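PDB 3VC5: mandelate racemase/muconate lactonizing protein from Thermobispora bispora, which probably dehydrates D-glucarate to 5-dehydro-4-deoxy-D-glucarate with the help of magnesium, as a glucarate dehydratase of the enolase superfamily. Local coordinates for residues 33-38 with 372-377; 338-343 with 419-424; 63-68 with 142-147. All coordinates share one frame; numbering follows the deposited sequence.

Overall arrangement
Strand 25-36 is the first of the N-terminal three-stranded antiparallel sheet, and its end meets the 372-377 loop in interaction 1, closing a loop of more than 330 residues that joins the N-terminal domain to the C-terminal barrel domain. Nested inside that loop is interaction 3, where strand 65-71 of the same sheet meets helix 123-146. Interaction 2 begins after strand 334-337 of the barrel and closes near the C terminus; its segments alternate along the chain with those of interaction 1. Those two contacts touch, with F35, D37, Q374 and D375 against S341 and L343, whereas interaction 3 lies about 24 Å from interaction 1 and about 28 Å from interaction 2, centre to centre.

Interaction 1: residues 33-38 with 372-377; sequences VAFRDP and DGQDVV
The side-chain amide of Q374 lies against the backbone of R36 and makes a bond with each end of it. Its OE1 takes the amide hydrogen of R36 N at 2.9 Å; the bond is nearly straight, 161° at the hydrogen, and the donor arrives in the carbonyl plane, on a lone pair. NE2 gives a hydrogen back to R36 O, also at 2.9 Å, with that oxygen almost in the plane of the amide. This pair of bonds fixes the rotation of the amide and shows which end is oxygen and which nitrogen. The extended Q374 chain reaches the strand from its loop. NE2 also bonds Q371 O, so both of its hydrogens appear to be used.

The two segments belong to different parts of an enolase-superfamily subunit: 33-38 ends the edge strand 25-36 of the N-terminal antiparallel sheet, and 372-377 is a loop between helix 344-355 and strand 388-390 of the C-terminal barrel domain. Here the amide of Q374 takes up the N-H and C=O of R36, as a neighbouring strand would.

R36 then folds over its own partner. The bend at chi3 (-50°) lays the guanidinium across the Q374 amide, the planes 24° apart and stacked, with OE1 over the guanidinium centre, 3.4 Å from CZ. The positive charge there probably polarises the amide, drawing density toward OE1 and making NE2 the more acidic donor to R36 O. On the neighbouring residue, F35 CB packs 3.4 Å from Q374 OE1, while the F35 ring turns away and packs on A51 and R53 of strand 50-60.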
loop_
_atom_site.group_PDB
_atom_site.type_symbol
_atom_site.label_atom_id
_atom_site.label_comp_id
_atom_site.label_asym_id
_atom_site.label_seq_id
_atom_site.Cartn_x
_atom_site.Cartn_y
_atom_site.Cartn_z
ATOM N N VAL A 33 -25.283 -1.356 19.017
ATOM C CA VAL A 33 -25.794 -2.674 19.448
ATOM C C VAL A 33 -25.010 -3.115 20.670
ATOM O O VAL A 33 -23.865 -2.640 20.910
ATOM C CB VAL A 33 -25.643 -3.753 18.335
ATOM C CG1 VAL A 33 -26.536 -3.428 17.131
ATOM C CG2 VAL A 33 -24.170 -3.937 17.914
ATOM N N ALA A 34 -25.619 -3.988 21.465
ATOM C CA ALA A 34 -24.903 -4.612 22.588
ATOM C C ALA A 34 -25.191 -6.087 22.554
ATOM O O ALA A 34 -26.307 -6.504 22.169
ATOM C CB ALA A 34 -25.331 -4.021 23.938
ATOM N N PHE A 35 -24.204 -6.893 22.956
ATOM C CA PHE A 35 -24.409 -8.347 22.981
ATOM C C PHE A 35 -23.635 -8.943 24.164
ATOM O O PHE A 35 -22.775 -8.272 24.740
ATOM C CB PHE A 35 -24.012 -8.980 21.643
ATOM C CG PHE A 35 -22.673 -8.504 21.133
ATOM C CD1 PHE A 35 -21.495 -9.149 21.551
ATOM C CD2 PHE A 35 -22.598 -7.451 20.206
ATOM C CE1 PHE A 35 -20.217 -8.688 21.089
ATOM C CE2 PHE A 35 -21.370 -7.005 19.733
ATOM C CZ PHE A 35 -20.178 -7.629 20.168
ATOM N N ARG A 36 -23.979 -10.170 24.559
ATOM C CA ARG A 36 -23.446 -10.775 25.779
ATOM C C ARG A 36 -22.002 -11.186 25.590
ATOM O O ARG A 36 -21.613 -11.670 24.495
ATOM C CB ARG A 36 -24.282 -12.012 26.149
ATOM C CG ARG A 36 -25.708 -11.643 26.528
ATOM C CD ARG A 36 -26.566 -12.872 26.841
ATOM N NE ARG A 36 -26.477 -13.890 25.781
ATOM C CZ ARG A 36 -27.228 -13.915 24.679
ATOM N NH1 ARG A 36 -28.162 -12.985 24.473
ATOM N NH2 ARG A 36 -27.052 -14.882 23.780
ATOM N N ASP A 37 -21.199 -11.006 26.646
ATOM C CA ASP A 37 -19.795 -11.376 26.612
ATOM C C ASP A 37 -19.480 -12.027 27.959
ATOM O O ASP A 37 -19.913 -11.519 28.981
ATOM C CB ASP A 37 -18.951 -10.091 26.510
ATOM C CG ASP A 37 -17.541 -10.340 25.978
ATOM O OD1 ASP A 37 -17.300 -11.375 25.338
ATOM O OD2 ASP A 37 -16.670 -9.459 26.171
ATOM N N PRO A 38 -18.712 -13.131 27.965
ATOM C CA PRO A 38 -18.330 -13.742 29.264
ATOM C C PRO A 38 -17.312 -12.894 30.034
ATOM O O PRO A 38 -16.787 -11.909 29.485
ATOM C CB PRO A 38 -17.702 -15.089 28.847
ATOM C CG PRO A 38 -18.138 -15.331 27.428
ATOM C CD PRO A 38 -18.251 -13.944 26.818
ATOM N N ASP A 372 -20.669 -16.800 21.183
ATOM C CA ASP A 372 -21.597 -17.938 21.187
ATOM C C ASP A 372 -22.775 -17.839 20.222
ATOM O O ASP A 372 -23.894 -18.107 20.577
ATOM C CB ASP A 372 -22.060 -18.205 22.599
ATOM C CG ASP A 372 -22.380 -19.670 22.857
ATOM O OD1 ASP A 372 -21.932 -20.550 22.144
ATOM O OD2 ASP A 372 -23.138 -19.892 23.759
ATOM N N GLY A 373 -22.474 -17.486 18.995
ATOM C CA GLY A 373 -23.439 -17.509 17.905
ATOM C C GLY A 373 -24.228 -16.234 17.733
ATOM O O GLY A 373 -24.970 -16.109 16.749
ATOM N N GLN A 374 -24.064 -15.263 18.642
ATOM C CA GLN A 374 -24.781 -13.978 18.471
ATOM C C GLN A 374 -24.309 -13.285 17.189
ATOM O O GLN A 374 -23.104 -13.190 16.941
ATOM C CB GLN A 374 -24.538 -13.037 19.661
ATOM C CG GLN A 374 -25.057 -13.563 21.005
ATOM C CD GLN A 374 -24.569 -12.755 22.177
ATOM O OE1 GLN A 374 -25.301 -11.926 22.733
ATOM N NE2 GLN A 374 -23.318 -12.979 22.562
ATOM N N ASP A 375 -25.229 -12.751 16.391
ATOM C CA ASP A 375 -24.803 -12.064 15.186
ATOM C C ASP A 375 -25.935 -11.236 14.611
ATOM O O ASP A 375 -27.096 -11.425 15.005
ATOM C CB ASP A 375 -24.287 -13.048 14.144
ATOM C CG ASP A 375 -23.131 -12.478 13.306
ATOM O OD1 ASP A 375 -23.021 -11.226 13.173
ATOM O OD2 ASP A 375 -22.328 -13.292 12.789
ATOM N N VAL A 376 -25.579 -10.293 13.732
ATOM C CA VAL A 376 -26.570 -9.505 13.004
ATOM C C VAL A 376 -26.628 -9.859 11.514
ATOM O O VAL A 376 -27.376 -9.210 10.756
ATOM C CB VAL A 376 -26.341 -7.970 13.178
ATOM C CG1 VAL A 376 -26.544 -7.557 14.642
ATOM C CG2 VAL A 376 -24.957 -7.588 12.636
ATOM N N VAL A 377 -25.850 -10.851 11.066
ATOM C CA VAL A 377 -25.965 -11.294 9.663
ATOM C C VAL A 377 -26.572 -12.701 9.658
ATOM O O VAL A 377 -26.519 -13.411 10.673
ATOM C CB VAL A 377 -24.624 -11.278 8.899
ATOM C CG1 VAL A 377 -23.985 -9.868 8.975
ATOM C CG2 VAL A 377 -23.655 -12.305 9.502
#

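Interaction 2: residues 338-343 with 419-424; sequences HSNSHL and RTRDDE. With PO4 (phosphate ion), chain B.
The anion pocket beside the predicted catalytic residues K211 and H338 is where N340 and R421 come together. Segment 338-343, which holds H338, is the loop that follows barrel strand 334-337, at the strand ends where enolase-superfamily barrels carry their active-site residues; R421 comes from the C-terminal part of the chain, just before helix 423-430. A phosphate ion, probably from the crystallisation liquor, sits against both of them. K211 also bonds the phosphate, as do N42, H47 and H367, so the ion may mark where an acidic substrate group is held.

Next to phosphate O3, the N340 amide stands nearly upright to the guanidinium, the planes 85° apart, and meets it at its edge. The end of N340 modelled as ND2 lies 3.4 Å from R421 NH1; that amide is probably turned over in the model, and with it turned back the approach may be a hydrogen bond.

R421 holds the ion with the end of its guanidinium. NH2 reaches phosphate O3 at 2.9 Å and NH1 the same oxygen at 3.1 Å, so one oxygen is forked between two nitrogens; the NH1 bond is the more bent, 140° at its hydrogen. The chain arrives straight, from CG anti to the backbone N (chi1 174°) through to NE. Its other side is gripped by D423, a side-on pairing that keeps the guanidinium from turning, and N42 also bonds D423 OD2. R421 NE meets D423 OD1 at 2.8 Å almost in line, and the salt bridge from R421 NH2 lands on the syn lone pair of D423 OD2 at 2.7 Å.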
loop_
_atom_site.group_PDB
_atom_site.type_symbol
_atom_site.label_atom_id
_atom_site.label_comp_id
_atom_site.label_asym_id
_atom_site.label_seq_id
_atom_site.Cartn_x
_atom_site.Cartn_y
_atom_site.Cartn_z
ATOM N N HIS A 338 -5.084 -8.534 14.998
ATOM C CA HIS A 338 -5.684 -8.321 16.306
ATOM C C HIS A 338 -7.213 -8.311 16.172
ATOM O O HIS A 338 -7.777 -7.827 15.157
ATOM C CB HIS A 338 -5.169 -6.983 16.882
ATOM C CG HIS A 338 -5.983 -6.448 18.028
ATOM N ND1 HIS A 338 -7.061 -5.586 17.856
ATOM C CD2 HIS A 338 -5.870 -6.650 19.368
ATOM C CE1 HIS A 338 -7.569 -5.281 19.046
ATOM N NE2 HIS A 338 -6.869 -5.929 19.980
ATOM N N SER A 339 -7.867 -8.768 17.238
ATOM C CA SER A 339 -9.318 -8.818 17.315
ATOM C C SER A 339 -9.820 -8.042 18.559
ATOM O O SER A 339 -9.127 -8.010 19.595
ATOM C CB SER A 339 -9.773 -10.292 17.351
ATOM O OG SER A 339 -11.160 -10.378 17.591
ATOM N N ASN A 340 -11.015 -7.443 18.464
ATOM C CA ASN A 340 -11.820 -7.090 19.644
ATOM C C ASN A 340 -13.174 -7.815 19.492
ATOM O O ASN A 340 -13.547 -8.214 18.358
ATOM C CB ASN A 340 -12.103 -5.595 19.731
ATOM C CG ASN A 340 -10.940 -4.794 20.268
ATOM O OD1 ASN A 340 -10.375 -3.984 19.540
ATOM N ND2 ASN A 340 -10.590 -4.988 21.537
ATOM N N SER A 341 -13.919 -7.968 20.589
ATOM C CA SER A 341 -15.234 -8.636 20.517
ATOM C C SER A 341 -15.994 -8.091 19.327
ATOM O O SER A 341 -16.165 -6.862 19.227
ATOM C CB SER A 341 -16.021 -8.285 21.769
ATOM O OG SER A 341 -15.277 -8.680 22.916
ATOM N N HIS A 342 -16.504 -8.969 18.458
ATOM C CA HIS A 342 -17.033 -8.473 17.181
ATOM C C HIS A 342 -18.040 -9.445 16.582
ATOM O O HIS A 342 -18.186 -10.597 17.031
ATOM C CB HIS A 342 -15.869 -8.255 16.170
ATOM C CG HIS A 342 -15.218 -9.528 15.708
ATOM N ND1 HIS A 342 -15.794 -10.333 14.744
ATOM C CD2 HIS A 342 -14.106 -10.189 16.134
ATOM C CE1 HIS A 342 -15.032 -11.404 14.551
ATOM N NE2 HIS A 342 -14.004 -11.344 15.385
ATOM N N LEU A 343 -18.753 -8.969 15.566
ATOM C CA LEU A 343 -19.800 -9.756 14.924
ATOM C C LEU A 343 -19.404 -10.141 13.489
ATOM O O LEU A 343 -18.209 -10.091 13.114
ATOM C CB LEU A 343 -21.115 -8.961 14.977
ATOM C CG LEU A 343 -21.538 -8.565 16.388
ATOM C CD1 LEU A 343 -22.823 -7.740 16.291
ATOM C CD2 LEU A 343 -21.763 -9.814 17.252
ATOM N N ARG A 419 -22.275 2.279 28.303
ATOM C CA ARG A 419 -22.128 3.184 27.166
ATOM C C ARG A 419 -20.691 3.302 26.678
ATOM O O ARG A 419 -20.465 3.693 25.532
ATOM C CB ARG A 419 -22.670 4.572 27.494
ATOM C CG ARG A 419 -24.194 4.593 27.628
ATOM C CD ARG A 419 -24.827 4.388 26.274
ATOM N NE ARG A 419 -26.298 4.314 26.265
ATOM C CZ ARG A 419 -26.988 3.172 26.284
ATOM N NH1 ARG A 419 -26.357 2.006 26.373
ATOM N NH2 ARG A 419 -28.315 3.195 26.215
ATOM N N THR A 420 -19.736 2.947 27.534
ATOM C CA THR A 420 -18.303 2.977 27.168
ATOM C C THR A 420 -17.612 1.813 27.871
ATOM O O THR A 420 -17.786 1.620 29.078
ATOM C CB THR A 420 -17.602 4.306 27.583
ATOM O OG1 THR A 420 -18.197 5.388 26.867
ATOM C CG2 THR A 420 -16.123 4.269 27.264
ATOM N N ARG A 421 -16.827 1.050 27.107
ATOM C CA ARG A 421 -16.109 -0.090 27.648
ATOM C C ARG A 421 -15.212 0.352 28.795
ATOM O O ARG A 421 -14.432 1.320 28.657
ATOM C CB ARG A 421 -15.282 -0.767 26.546
ATOM C CG ARG A 421 -14.412 -1.880 27.094
ATOM C CD ARG A 421 -13.651 -2.598 26.006
ATOM N NE ARG A 421 -12.784 -3.616 26.579
ATOM C CZ ARG A 421 -11.904 -4.356 25.901
ATOM N NH1 ARG A 421 -11.750 -4.194 24.596
ATOM N NH2 ARG A 421 -11.164 -5.260 26.542
ATOM N N ASP A 422 -15.285 -0.365 29.918
ATOM C CA ASP A 422 -14.473 -0.022 31.079
ATOM C C ASP A 422 -14.108 -1.276 31.900
ATOM O O ASP A 422 -14.642 -1.490 32.999
ATOM C CB ASP A 422 -15.192 1.040 31.925
ATOM C CG ASP A 422 -14.343 1.550 33.108
ATOM O OD1 ASP A 422 -13.100 1.320 33.145
ATOM O OD2 ASP A 422 -14.939 2.191 34.008
ATOM N N ASP A 423 -13.177 -2.082 31.374
ATOM C CA ASP A 423 -12.735 -3.310 32.064
ATOM C C ASP A 423 -12.216 -3.008 33.465
ATOM O O ASP A 423 -12.414 -3.795 34.384
ATOM C CB ASP A 423 -11.587 -4.012 31.323
ATOM C CG ASP A 423 -11.932 -4.399 29.892
ATOM O OD1 ASP A 423 -13.010 -4.048 29.384
ATOM O OD2 ASP A 423 -11.082 -5.034 29.237
ATOM N N GLU A 424 -11.496 -1.888 33.621
ATOM C CA GLU A 424 -10.881 -1.589 34.913
ATOM C C GLU A 424 -11.906 -1.185 35.975
ATOM O O GLU A 424 -11.840 -1.643 37.130
ATOM C CB GLU A 424 -9.804 -0.507 34.751
ATOM C CG GLU A 424 -9.001 -0.218 36.003
ATOM C CD GLU A 424 -8.029 0.918 35.773
ATOM O OE1 GLU A 424 -8.445 1.972 35.243
ATOM O OE2 GLU A 424 -6.841 0.756 36.079
HETATM P P PO4 B . -9.367 -7.798 24.755
HETATM O O1 PO4 B . -9.327 -8.057 26.211
HETATM O O2 PO4 B . -10.580 -8.550 24.252
HETATM O O3 PO4 B . -9.529 -6.364 24.467
HETATM O O4 PO4 B . -8.141 -8.290 24.175
#

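Interaction 3: residues 63-68 with 142-147; sequences GITGLG and QGKAAG
The polar half of the contact is one bond, from K144 to T65. K144 NZ donates to T65 O at 2.8 Å, coming from above the carbonyl plane, 42° out of it, instead of along a lone pair. T65 OG1 stands 3.3 Å from the same NZ. The lysine gets there by a fully extended chain: CG lies anti to the carbonyl carbon (chi1 -67°), and every later torsion is close to 180°, which spans the gap from helix to strand.

The apolar part is the methylene chain of that same lysine. I64 CG2 touches both CB and CD of K144 at 4.0 Å, the two side chains running past each other in opposite directions. With an alanine here, T65 O would probably be left without its ammonium partner and the branch of I64 with only part of its cover. Nearby, M23 packs on I64 and A145.

A second link between the same elements is D140, one turn earlier on the helix, whose OD2 bonds L67 N. Together they lay the C-terminal end of helix 123-146, closed by a Schellman motif with G147 as C-prime residue, against edge strand 65-71 of the three-stranded antiparallel sheet, as in the alpha+beta N-terminal domain of the enolase superfamily.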
loop_
_atom_site.group_PDB
_atom_site.type_symbol
_atom_site.label_atom_id
_atom_site.label_comp_id
_atom_site.label_asym_id
_atom_site.label_seq_id
_atom_site.Cartn_x
_atom_site.Cartn_y
_atom_site.Cartn_z
ATOM N N GLY A 63 -30.210 2.025 -4.250
ATOM C CA GLY A 63 -30.678 1.061 -3.249
ATOM C C GLY A 63 -29.718 -0.089 -2.951
ATOM O O GLY A 63 -30.079 -1.048 -2.274
ATOM N N ILE A 64 -28.488 -0.010 -3.441
ATOM C CA ILE A 64 -27.499 -1.037 -3.100
ATOM C C ILE A 64 -26.983 -0.727 -1.698
ATOM O O ILE A 64 -26.706 0.426 -1.380
ATOM C CB ILE A 64 -26.319 -1.061 -4.095
ATOM C CG1 ILE A 64 -26.821 -1.191 -5.535
ATOM C CG2 ILE A 64 -25.336 -2.180 -3.739
ATOM C CD1 ILE A 64 -25.717 -1.497 -6.523
ATOM N N THR A 65 -26.863 -1.744 -0.851
ATOM C CA THR A 65 -26.434 -1.526 0.535
ATOM C C THR A 65 -25.075 -2.135 0.806
ATOM O O THR A 65 -24.670 -3.127 0.185
ATOM C CB THR A 65 -27.420 -2.140 1.526
ATOM O OG1 THR A 65 -27.470 -3.560 1.296
ATOM C CG2 THR A 65 -28.801 -1.504 1.311
ATOM N N GLY A 66 -24.362 -1.503 1.721
ATOM C CA GLY A 66 -23.086 -2.030 2.199
ATOM C C GLY A 66 -23.058 -1.950 3.719
ATOM O O GLY A 66 -23.660 -1.031 4.320
ATOM N N LEU A 67 -22.354 -2.902 4.340
ATOM C CA LEU A 67 -22.265 -2.992 5.799
ATOM C C LEU A 67 -20.860 -2.691 6.330
ATOM O O LEU A 67 -19.840 -3.108 5.732
ATOM C CB LEU A 67 -22.659 -4.381 6.276
ATOM C CG LEU A 67 -24.113 -4.751 5.960
ATOM C CD1 LEU A 67 -24.320 -6.235 6.305
ATOM C CD2 LEU A 67 -25.112 -3.854 6.720
ATOM N N GLY A 68 -20.811 -2.010 7.464
ATOM C CA GLY A 68 -19.552 -1.835 8.212
ATOM C C GLY A 68 -19.837 -2.040 9.682
ATOM O O GLY A 68 -20.993 -2.028 10.116
ATOM N N GLN A 142 -19.124 -1.712 -3.692
ATOM C CA GLN A 142 -18.341 -1.889 -4.919
ATOM C C GLN A 142 -18.319 -3.350 -5.372
ATOM O O GLN A 142 -18.439 -3.641 -6.566
ATOM C CB GLN A 142 -16.909 -1.397 -4.738
ATOM C CG GLN A 142 -16.758 0.083 -4.519
ATOM C CD GLN A 142 -15.295 0.468 -4.411
ATOM O OE1 GLN A 142 -14.399 -0.223 -4.968
ATOM N NE2 GLN A 142 -15.023 1.541 -3.678
ATOM N N GLY A 143 -18.115 -4.276 -4.434
ATOM C CA GLY A 143 -18.169 -5.697 -4.756
ATOM C C GLY A 143 -19.535 -6.102 -5.308
ATOM O O GLY A 143 -19.625 -6.844 -6.302
ATOM N N LYS A 144 -20.610 -5.648 -4.669
ATOM C CA LYS A 144 -21.956 -5.968 -5.182
ATOM C C LYS A 144 -22.161 -5.417 -6.597
ATOM O O LYS A 144 -22.764 -6.080 -7.465
ATOM C CB LYS A 144 -23.044 -5.443 -4.256
ATOM C CG LYS A 144 -23.062 -6.154 -2.907
ATOM C CD LYS A 144 -24.209 -5.650 -2.040
ATOM C CE LYS A 144 -24.182 -6.263 -0.632
ATOM N NZ LYS A 144 -25.328 -5.803 0.159
ATOM N N ALA A 145 -21.668 -4.206 -6.836
ATOM C CA ALA A 145 -21.850 -3.607 -8.160
ATOM C C ALA A 145 -21.105 -4.428 -9.215
ATOM O O ALA A 145 -21.570 -4.557 -10.344
ATOM C CB ALA A 145 -21.387 -2.131 -8.185
ATOM N N ALA A 146 -19.947 -4.982 -8.836
ATOM C CA ALA A 146 -19.087 -5.704 -9.768
ATOM C C ALA A 146 -19.443 -7.196 -9.795
ATOM O O ALA A 146 -18.918 -7.957 -10.633
ATOM C CB ALA A 146 -17.609 -5.489 -9.408
ATOM N N GLY A 147 -20.354 -7.612 -8.902
ATOM C CA GLY A 147 -20.656 -9.045 -8.723
ATOM C C GLY A 147 -19.450 -9.841 -8.221
ATOM O O GLY A 147 -19.320 -11.014 -8.514
#